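Long-range contact in beta-1,4-mannanase (Caldicellulosiruptor saccharolyticus, PDB 1PMH), which binds mannohexaose, and probably mannan, through a family 27 carbohydrate-binding module, probably holding the mannan-cleaving enzyme on its substrate: residues 6-11 with 176-182. Numbering follows the deposited sequence. Where two conformers were deposited one is given.
Sequences PVVLDF and DNVRIRP. With CA (calcium ion), chain C.
The jelly-roll beta-sandwich joins its two chain ends here, strand 7-9 pairing antiparallel with strand 172-181, and a calcium site closes one end of the pair. V7 and I180 exchange two backbone hydrogen bonds, V7 N to I180 O and I180 N to V7 O, both 2.9 Å. In the second hydrogen-bonded pair L9 N donates to V178 O at 2.8 Å in a bond running nearly straight out from the carbonyl, whereas V178 N donates to L9 O from 39° out of the carbonyl plane, beside the turn that leads to the calcium. V7 and I180 meet CB to CB at 4.0 Å on the same face of the sheet as L9 and V178; on the other face V8 lies across from R179. Beyond L9, the calcium is bound by D10 O at 2.4 Å and by both carboxylate oxygens of D176, so it draws D10 O and D176 OD1 together although neither can donate to the other. A chi1 of -154° swings the D176 carboxylate back toward 6-11, where OD1 lies at the edge of the F11 ring, 3.5 Å from CD2; OD1 also accepts a hydrogen bond from N177 N, which comes from above the carboxylate plane. N177 OD1 takes a hydrogen bond from the calcium-bound water, a second-shell link, while its ND2 bonds to E88. E12, N44 and Y46 complete the metal site. The guanidinium groups of R179 and R181 lie face over face, both salt-bridged to E86 of strand 84-92, which can offset their like charges, and V178 packs against L158 and F160 of strand 153-165 in the opposing sheet.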
loop_
_atom_site.group_PDB
_atom_site.type_symbol
_atom_site.label_atom_id
_atom_site.label_comp_id
_atom_site.label_asym_id
_atom_site.label_seq_id
_atom_site.Cartn_x
_atom_site.Cartn_y
_atom_site.Cartn_z
ATOM N N PRO A 6 -5.896 10.732 -13.990
ATOM C CA PRO A 6 -5.390 9.988 -12.829
ATOM C C PRO A 6 -5.554 8.498 -13.007
ATOM O O PRO A 6 -6.540 8.087 -13.610
ATOM C CB PRO A 6 -6.224 10.524 -11.664
ATOM C CG PRO A 6 -6.763 11.884 -12.218
ATOM C CD PRO A 6 -6.972 11.672 -13.650
ATOM N N VAL A 7 -4.610 7.738 -12.479
ATOM C CA VAL A 7 -4.743 6.293 -12.433
ATOM C C VAL A 7 -5.308 5.981 -11.052
ATOM O O VAL A 7 -4.721 6.332 -10.049
ATOM C CB VAL A 7 -3.407 5.568 -12.608
ATOM C CG1 VAL A 7 -3.594 4.091 -12.491
ATOM C CG2 VAL A 7 -2.726 5.908 -13.910
ATOM N N VAL A 8 -6.513 5.416 -11.020
ATOM C CA VAL A 8 -7.252 5.264 -9.778
ATOM C C VAL A 8 -7.445 3.778 -9.483
ATOM O O VAL A 8 -8.263 3.077 -10.099
ATOM C CB VAL A 8 -8.641 5.923 -9.890
ATOM C CG1 VAL A 8 -9.419 5.794 -8.612
ATOM C CG2 VAL A 8 -8.423 7.410 -10.175
ATOM N N LEU A 9 -6.689 3.270 -8.515
ATOM C CA LEU A 9 -6.730 1.875 -8.076
ATOM C C LEU A 9 -7.529 1.847 -6.767
ATOM O O LEU A 9 -7.000 1.895 -5.659
ATOM C CB LEU A 9 -5.313 1.339 -7.947
ATOM C CG LEU A 9 -4.374 1.598 -9.125
ATOM C CD1 LEU A 9 -3.035 0.923 -8.917
ATOM C CD2 LEU A 9 -4.993 1.083 -10.420
ATOM N N ASP A 10 -8.838 1.768 -6.957
ATOM C CA ASP A 10 -9.815 1.861 -5.876
ATOM C C ASP A 10 -10.508 0.532 -5.556
ATOM O O ASP A 10 -11.334 0.482 -4.651
ATOM C CB ASP A 10 -10.864 2.944 -6.119
ATOM C CG ASP A 10 -11.666 2.751 -7.370
ATOM O OD1 ASP A 10 -11.560 1.701 -8.032
ATOM O OD2 ASP A 10 -12.429 3.687 -7.716
ATOM N N PHE A 11 -10.192 -0.503 -6.321
ATOM C CA PHE A 11 -10.704 -1.857 -6.169
ATOM C C PHE A 11 -12.211 -1.923 -6.413
ATOM O O PHE A 11 -12.823 -2.951 -6.112
ATOM C CB PHE A 11 -10.272 -2.466 -4.829
ATOM C CG PHE A 11 -8.784 -2.307 -4.643
ATOM C CD1 PHE A 11 -7.916 -3.130 -5.353
ATOM C CD2 PHE A 11 -8.262 -1.272 -3.883
ATOM C CE1 PHE A 11 -6.555 -2.924 -5.309
ATOM C CE2 PHE A 11 -6.871 -1.050 -3.843
ATOM C CZ PHE A 11 -6.038 -1.875 -4.536
ATOM N N ASP A 176 -6.393 1.038 0.061
ATOM C CA ASP A 176 -7.465 1.493 -0.835
ATOM C C ASP A 176 -7.033 2.816 -1.449
ATOM O O ASP A 176 -6.136 3.511 -0.966
ATOM C CB ASP A 176 -8.798 1.637 -0.091
ATOM C CG ASP A 176 -10.040 1.496 -0.954
ATOM O OD1 ASP A 176 -9.925 1.345 -2.181
ATOM O OD2 ASP A 176 -11.148 1.547 -0.416
ATOM N N ASN A 177 -7.759 3.171 -2.509
ATOM C CA ASN A 177 -7.600 4.496 -3.119
ATOM C C ASN A 177 -6.142 4.824 -3.399
ATOM O O ASN A 177 -5.641 5.911 -3.074
ATOM C CB ASN A 177 -8.283 5.545 -2.265
ATOM C CG ASN A 177 -9.780 5.332 -2.224
ATOM O OD1 ASN A 177 -10.373 4.832 -3.181
ATOM N ND2 ASN A 177 -10.408 5.699 -1.138
ATOM N N VAL A 178 -5.495 3.870 -4.062
ATOM C CA VAL A 178 -4.127 4.120 -4.528
ATOM C C VAL A 178 -4.265 4.873 -5.838
ATOM O O VAL A 178 -4.859 4.368 -6.764
ATOM C CB VAL A 178 -3.386 2.789 -4.699
ATOM C CG1 VAL A 178 -2.012 3.047 -5.320
ATOM C CG2 VAL A 178 -3.291 2.046 -3.346
ATOM N N ARG A 179 -3.717 6.082 -5.895
ATOM C CA ARG A 179 -3.898 6.949 -7.042
ATOM C C ARG A 179 -2.560 7.501 -7.502
ATOM O O ARG A 179 -1.735 7.954 -6.694
ATOM C CB ARG A 179 -4.837 8.124 -6.729
ATOM C CG ARG A 179 -6.234 7.653 -6.356
ATOM C CD ARG A 179 -7.227 8.761 -6.366
ATOM N NE ARG A 179 -6.990 9.570 -5.182
ATOM C CZ ARG A 179 -7.663 10.694 -4.951
ATOM N NH1 ARG A 179 -8.498 11.179 -5.857
ATOM N NH2 ARG A 179 -7.430 11.360 -3.829
ATOM N N ILE A 180 -2.332 7.501 -8.821
ATOM C CA ILE A 180 -1.193 8.172 -9.453
ATOM C C ILE A 180 -1.797 9.424 -10.067
ATOM O O ILE A 180 -2.676 9.338 -10.934
ATOM C CB ILE A 180 -0.518 7.236 -10.464
ATOM C CG1 ILE A 180 -0.080 5.906 -9.816
ATOM C CG2 ILE A 180 0.591 8.005 -11.216
ATOM C CD1 ILE A 180 0.367 4.915 -10.893
ATOM N N ARG A 181 -1.356 10.580 -9.558
ATOM C CA ARG A 181 -2.118 11.820 -9.675
ATOM C C ARG A 181 -1.266 12.938 -10.267
ATOM O O ARG A 181 -0.091 13.039 -9.938
ATOM C CB ARG A 181 -2.648 12.304 -8.318
ATOM C CG ARG A 181 -3.489 11.313 -7.562
ATOM C CD ARG A 181 -4.077 11.888 -6.291
ATOM N NE ARG A 181 -5.210 12.752 -6.609
ATOM C CZ ARG A 181 -5.725 13.703 -5.837
ATOM N NH1 ARG A 181 -5.191 13.970 -4.669
ATOM N NH2 ARG A 181 -6.716 14.457 -6.293
ATOM N N PRO A 182 -1.871 13.821 -11.044
ATOM C CA PRO A 182 -1.184 15.083 -11.391
ATOM C C PRO A 182 -1.005 16.061 -10.233
ATOM O O PRO A 182 -0.164 16.980 -10.265
ATOM C CB PRO A 182 -2.054 15.657 -12.506
ATOM C CG PRO A 182 -3.462 15.121 -12.204
ATOM C CD PRO A 182 -3.194 13.721 -11.685
HETATM CA CA CA C . -12.357 1.018 -2.598
HETATM O O HOH W 1 -12.545 3.253 -3.197
#